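Local coordinates for coenzyme Q-binding protein COQ10 START domain-containing protein (Thermus thermophilus, PDB 2D4R) that is of uncharacterised function but, as a putative member of the START superfamily, probably binds or carries a lipid or similar hydrophobic molecule, at residues A[28-33]-A[139-144]; A[90-95]-A[101-106]. One frame throughout, in Å; residues are numbered along the deposited sequence.

Interaction 1: residues A[28-33]-A[139-144]; sequences KPYLKE and EERVLA
The backbone oxygen of Glu140 meets Tyr30 and Ala144 at once. It accepts the helical hydrogen bond from Ala144 N at 3.2 Å, and Tyr30 CE2 lies 3.4 Å from Glu140 O. This is the end of the long C-terminal helix 120-144, which packs on the curved antiparallel sheet of the helix-grip (Bet v 1-like) fold. The loop after helix 24-27 lays the Tyr30 ring against it near the protein surface. Tyr30 CG stands beside the backbone N and anti to the carbonyl carbon (chi1 -60°), which carries the ring out to the helix backbone. One ring face receives Arg141 CA almost over its centre, 4.1 Å from the centroid and 6° off the ring normal, a CH-pi contact. Glu140 CB touches Tyr30 CD2 at 3.7 Å. Along the CD1-CE1 side of the ring the Arg141 chain crosses at about a right angle. Arg141 CG lies 3.7 Å from Tyr30 CD1, and Arg141 CD comes next to Tyr30 CE1. The guanidinium goes on to a salt bridge with Asp23, the residue between helices 14-22 and 24-27. No hydrogen bond joins the two segments. The loop is braced from within, since Lys32 NZ gives a 2.9 Å hydrogen bond to Pro29 O. At the far end of the ring, Ala144 CB packs 3.6 Å from Tyr30 CZ.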
# COMPACT_ATOMS: atom_id res chain seq x y z
N LYS A 28 -7.69 -1.99 6.65
CA LYS A 28 -6.62 -2.14 7.63
C LYS A 28 -6.59 -3.48 8.39
O LYS A 28 -5.52 -4.05 8.59
CB LYS A 28 -6.66 -0.99 8.64
CG LYS A 28 -5.36 -0.85 9.44
CD LYS A 28 -5.59 -0.75 10.95
CE LYS A 28 -6.11 -2.05 11.56
NZ LYS A 28 -5.95 -2.05 13.05
N PRO A 29 -7.77 -4.00 8.81
CA PRO A 29 -7.78 -5.28 9.54
C PRO A 29 -7.20 -6.48 8.81
O PRO A 29 -6.87 -7.47 9.43
CB PRO A 29 -9.26 -5.47 9.90
CG PRO A 29 -9.83 -4.09 9.87
CD PRO A 29 -9.11 -3.39 8.75
N TYR A 30 -7.07 -6.40 7.49
CA TYR A 30 -6.55 -7.51 6.70
C TYR A 30 -5.09 -7.32 6.31
O TYR A 30 -4.51 -8.14 5.60
CB TYR A 30 -7.39 -7.70 5.43
CG TYR A 30 -8.85 -8.00 5.72
CD1 TYR A 30 -9.76 -6.96 5.98
CD2 TYR A 30 -9.31 -9.32 5.76
CE1 TYR A 30 -11.10 -7.25 6.29
CE2 TYR A 30 -10.64 -9.61 6.07
CZ TYR A 30 -11.52 -8.57 6.33
OH TYR A 30 -12.82 -8.86 6.63
N LEU A 31 -4.49 -6.22 6.79
CA LEU A 31 -3.07 -5.95 6.60
C LEU A 31 -2.28 -6.34 7.86
O LEU A 31 -2.16 -5.58 8.82
CB LEU A 31 -2.86 -4.47 6.29
CG LEU A 31 -3.79 -3.87 5.22
CD1 LEU A 31 -3.39 -2.45 4.94
CD2 LEU A 31 -3.72 -4.67 3.93
N LYS A 32 -1.73 -7.55 7.84
CA LYS A 32 -1.22 -8.15 9.06
C LYS A 32 0.06 -7.48 9.53
O LYS A 32 0.42 -7.57 10.69
CB LYS A 32 -0.98 -9.64 8.85
CG LYS A 32 -2.25 -10.41 8.52
CD LYS A 32 -3.22 -10.43 9.70
CE LYS A 32 -4.44 -9.53 9.47
NZ LYS A 32 -5.37 -9.59 10.64
N GLU A 33 0.75 -6.80 8.62
CA GLU A 33 2.02 -6.16 8.97
C GLU A 33 1.79 -4.71 9.38
O GLU A 33 2.74 -4.01 9.76
CB GLU A 33 2.97 -6.21 7.78
CG GLU A 33 3.00 -7.54 7.05
CD GLU A 33 4.29 -7.77 6.30
OE1 GLU A 33 4.77 -6.82 5.65
OE2 GLU A 33 4.83 -8.90 6.36
N GLU A 139 -6.99 -8.80 -1.25
CA GLU A 139 -7.70 -10.00 -1.72
C GLU A 139 -8.69 -10.43 -0.66
O GLU A 139 -9.84 -10.76 -0.95
CB GLU A 139 -6.71 -11.14 -1.95
CG GLU A 139 -6.59 -11.60 -3.39
CD GLU A 139 -7.39 -12.85 -3.68
OE1 GLU A 139 -6.83 -13.81 -4.25
OE2 GLU A 139 -8.60 -12.87 -3.36
N GLU A 140 -8.23 -10.42 0.59
CA GLU A 140 -9.01 -10.94 1.69
C GLU A 140 -10.08 -9.96 2.12
O GLU A 140 -11.06 -10.34 2.77
CB GLU A 140 -8.08 -11.25 2.86
CG GLU A 140 -7.09 -12.37 2.56
CD GLU A 140 -6.21 -12.70 3.74
OE1 GLU A 140 -5.84 -11.76 4.48
OE2 GLU A 140 -5.89 -13.90 3.94
N ARG A 141 -9.91 -8.69 1.76
CA ARG A 141 -10.93 -7.70 2.05
C ARG A 141 -12.06 -7.94 1.07
O ARG A 141 -13.23 -7.98 1.45
CB ARG A 141 -10.37 -6.29 1.84
CG ARG A 141 -10.81 -5.24 2.85
CD ARG A 141 -12.30 -5.25 3.12
NE ARG A 141 -12.84 -3.90 3.29
CZ ARG A 141 -14.06 -3.62 3.75
NH1 ARG A 141 -14.88 -4.61 4.10
NH2 ARG A 141 -14.48 -2.37 3.84
N VAL A 142 -11.69 -8.12 -0.19
CA VAL A 142 -12.66 -8.16 -1.28
C VAL A 142 -13.52 -9.41 -1.16
O VAL A 142 -14.72 -9.36 -1.43
CB VAL A 142 -11.94 -8.13 -2.67
CG1 VAL A 142 -12.95 -8.24 -3.79
CG2 VAL A 142 -11.16 -6.84 -2.82
N LEU A 143 -12.92 -10.52 -0.74
CA LEU A 143 -13.66 -11.73 -0.40
C LEU A 143 -14.58 -11.53 0.81
O LEU A 143 -15.74 -11.94 0.78
CB LEU A 143 -12.70 -12.88 -0.12
CG LEU A 143 -13.28 -14.10 0.60
CD1 LEU A 143 -14.43 -14.67 -0.21
CD2 LEU A 143 -12.18 -15.15 0.79
N ALA A 144 -14.07 -10.90 1.87
CA ALA A 144 -14.88 -10.66 3.06
C ALA A 144 -16.10 -9.82 2.72
O ALA A 144 -17.23 -10.19 3.07
CB ALA A 144 -14.06 -9.94 4.11

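Interaction 2: residues A[90-95]-A[101-106]; sequences TWVFLP and RVVLTL
Leu104 CD1 sits over one face of the Trp91 indole, 3.4 Å from the centroid of the five-membered ring. This CH-pi contact joins neighbours in the beta hairpin of strands 86-95 and 100-109, within the antiparallel sheet of the helix-grip fold. Leu104 CG stands opposite the backbone N (chi1 175°), and the turn at chi2 (53°) brings CD1 back over the pyrrole ring. Leu104 CD2 reaches Trp91 CZ2 at 4.0 Å. The indole also touches Leu135 of helix 120-144. With an alanine in place of Trp91, Leu104 CD1 would probably lose its aromatic bed and a gap would open towards Leu135. On the same sheet face Val102 CG2 fits beside the Phe93 ring, 3.8 Å from Phe93 CD2. The opposite face carries Thr90, Val92, Leu94, Arg101, Val103 and Thr105. Val92 CG2 presses on Val103 CB at 3.4 Å, and Leu94 CD1 leans obliquely across to Val103 CG2. Six backbone hydrogen bonds fix the register, paired at Thr90-Thr105, Val92-Val103 and Leu94-Arg101. Thr90 OG1 and Thr105 OG1 lie 3.8 Å apart, and a water sits beside them. It accepts from both hydroxyls and donates to Thr90 O at 2.8 Å and to Val103 O at 2.7 Å.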
# COMPACT_ATOMS: atom_id res chain seq x y z
N THR A 90 2.23 3.85 -6.83
CA THR A 90 0.90 3.85 -7.41
C THR A 90 0.24 2.53 -7.10
O THR A 90 0.91 1.51 -7.01
CB THR A 90 0.96 4.04 -8.93
OG1 THR A 90 1.64 2.91 -9.49
CG2 THR A 90 1.71 5.33 -9.29
N TRP A 91 -1.07 2.57 -6.91
CA TRP A 91 -1.93 1.39 -7.03
C TRP A 91 -2.73 1.54 -8.33
O TRP A 91 -3.38 2.57 -8.56
CB TRP A 91 -2.92 1.29 -5.86
CG TRP A 91 -2.31 1.18 -4.48
CD1 TRP A 91 -1.47 2.07 -3.87
CD2 TRP A 91 -2.58 0.16 -3.50
NE1 TRP A 91 -1.21 1.67 -2.58
CE2 TRP A 91 -1.87 0.51 -2.33
CE3 TRP A 91 -3.35 -1.01 -3.51
CZ2 TRP A 91 -1.92 -0.26 -1.17
CZ3 TRP A 91 -3.39 -1.79 -2.35
CH2 TRP A 91 -2.68 -1.40 -1.20
N VAL A 92 -2.67 0.54 -9.20
CA VAL A 92 -3.51 0.54 -10.39
C VAL A 92 -4.31 -0.76 -10.49
O VAL A 92 -3.85 -1.82 -10.07
CB VAL A 92 -2.67 0.72 -11.70
CG1 VAL A 92 -1.95 2.08 -11.68
CG2 VAL A 92 -1.66 -0.45 -11.87
N PHE A 93 -5.51 -0.65 -11.03
CA PHE A 93 -6.44 -1.76 -11.04
C PHE A 93 -6.85 -2.02 -12.48
O PHE A 93 -7.59 -1.25 -13.09
CB PHE A 93 -7.64 -1.43 -10.16
CG PHE A 93 -7.26 -1.06 -8.74
CD1 PHE A 93 -6.64 0.17 -8.48
CD2 PHE A 93 -7.48 -1.94 -7.69
CE1 PHE A 93 -6.26 0.50 -7.19
CE2 PHE A 93 -7.10 -1.61 -6.40
CZ PHE A 93 -6.48 -0.38 -6.14
N LEU A 94 -6.34 -3.12 -13.01
CA LEU A 94 -6.48 -3.41 -14.43
C LEU A 94 -7.47 -4.54 -14.67
O LEU A 94 -7.55 -5.48 -13.88
CB LEU A 94 -5.12 -3.81 -15.00
CG LEU A 94 -3.93 -2.89 -14.69
CD1 LEU A 94 -2.63 -3.58 -15.12
CD2 LEU A 94 -4.11 -1.55 -15.40
N PRO A 95 -8.23 -4.46 -15.77
CA PRO A 95 -9.20 -5.53 -16.06
C PRO A 95 -8.46 -6.78 -16.48
O PRO A 95 -7.61 -6.74 -17.36
CB PRO A 95 -10.05 -4.94 -17.19
CG PRO A 95 -9.17 -3.94 -17.84
CD PRO A 95 -8.31 -3.37 -16.75
N ARG A 101 -6.48 -7.35 -12.18
CA ARG A 101 -5.05 -7.45 -11.93
C ARG A 101 -4.61 -6.17 -11.21
O ARG A 101 -4.56 -5.09 -11.81
CB ARG A 101 -4.29 -7.61 -13.24
CG ARG A 101 -2.79 -7.71 -13.04
CD ARG A 101 -2.22 -8.93 -13.73
NE ARG A 101 -1.31 -9.65 -12.84
CZ ARG A 101 -1.61 -10.79 -12.22
NH1 ARG A 101 -0.72 -11.37 -11.43
NH2 ARG A 101 -2.80 -11.34 -12.39
N VAL A 102 -4.30 -6.31 -9.93
CA VAL A 102 -3.86 -5.18 -9.13
C VAL A 102 -2.34 -5.07 -9.16
O VAL A 102 -1.63 -6.05 -8.89
CB VAL A 102 -4.35 -5.29 -7.67
CG1 VAL A 102 -3.88 -4.09 -6.86
CG2 VAL A 102 -5.87 -5.35 -7.64
N VAL A 103 -1.85 -3.89 -9.49
CA VAL A 103 -0.41 -3.64 -9.54
C VAL A 103 0.00 -2.55 -8.56
O VAL A 103 -0.50 -1.43 -8.61
CB VAL A 103 0.04 -3.22 -10.95
CG1 VAL A 103 1.56 -3.18 -11.01
CG2 VAL A 103 -0.55 -4.17 -11.98
N LEU A 104 0.93 -2.89 -7.68
CA LEU A 104 1.38 -1.96 -6.65
C LEU A 104 2.87 -1.69 -6.79
O LEU A 104 3.70 -2.60 -6.67
CB LEU A 104 1.09 -2.53 -5.26
CG LEU A 104 1.61 -1.74 -4.06
CD1 LEU A 104 1.14 -0.30 -4.16
CD2 LEU A 104 1.11 -2.38 -2.77
N THR A 105 3.21 -0.43 -7.04
CA THR A 105 4.59 -0.04 -7.27
C THR A 105 5.02 0.93 -6.18
O THR A 105 4.33 1.93 -5.92
CB THR A 105 4.71 0.67 -8.64
OG1 THR A 105 4.00 -0.09 -9.62
CG2 THR A 105 6.15 0.82 -9.05
N LEU A 106 6.17 0.65 -5.57
CA LEU A 106 6.64 1.41 -4.41
C LEU A 106 8.12 1.80 -4.51
O LEU A 106 9.00 0.95 -4.49
CB LEU A 106 6.41 0.60 -3.13
CG LEU A 106 6.94 1.17 -1.82
CD1 LEU A 106 6.39 2.57 -1.56
CD2 LEU A 106 6.56 0.23 -0.70
O HOH W 1 1.41 0.30 -9.50

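The centres of the two interactions are about 16 Å apart, and their nearest atoms are about 6 Å apart without touching. Interaction 2 is nested in the chain between the two segments of interaction 1. A hairpin strand of interaction 2, 100-109, is followed in the chain by helix 120-144, whose C-terminal end carries interaction 1. This helix also connects the two sites. Trp91 and Val102 of interaction 2 touch Leu135, a few residues before the 139-144 end. Interaction 2 pairs two strands of the sheet that the helix packs on, while interaction 1 packs the loop against the helix end. Together they join sheet, helix and loop of a fold that in START relatives encloses a hydrophobic cavity.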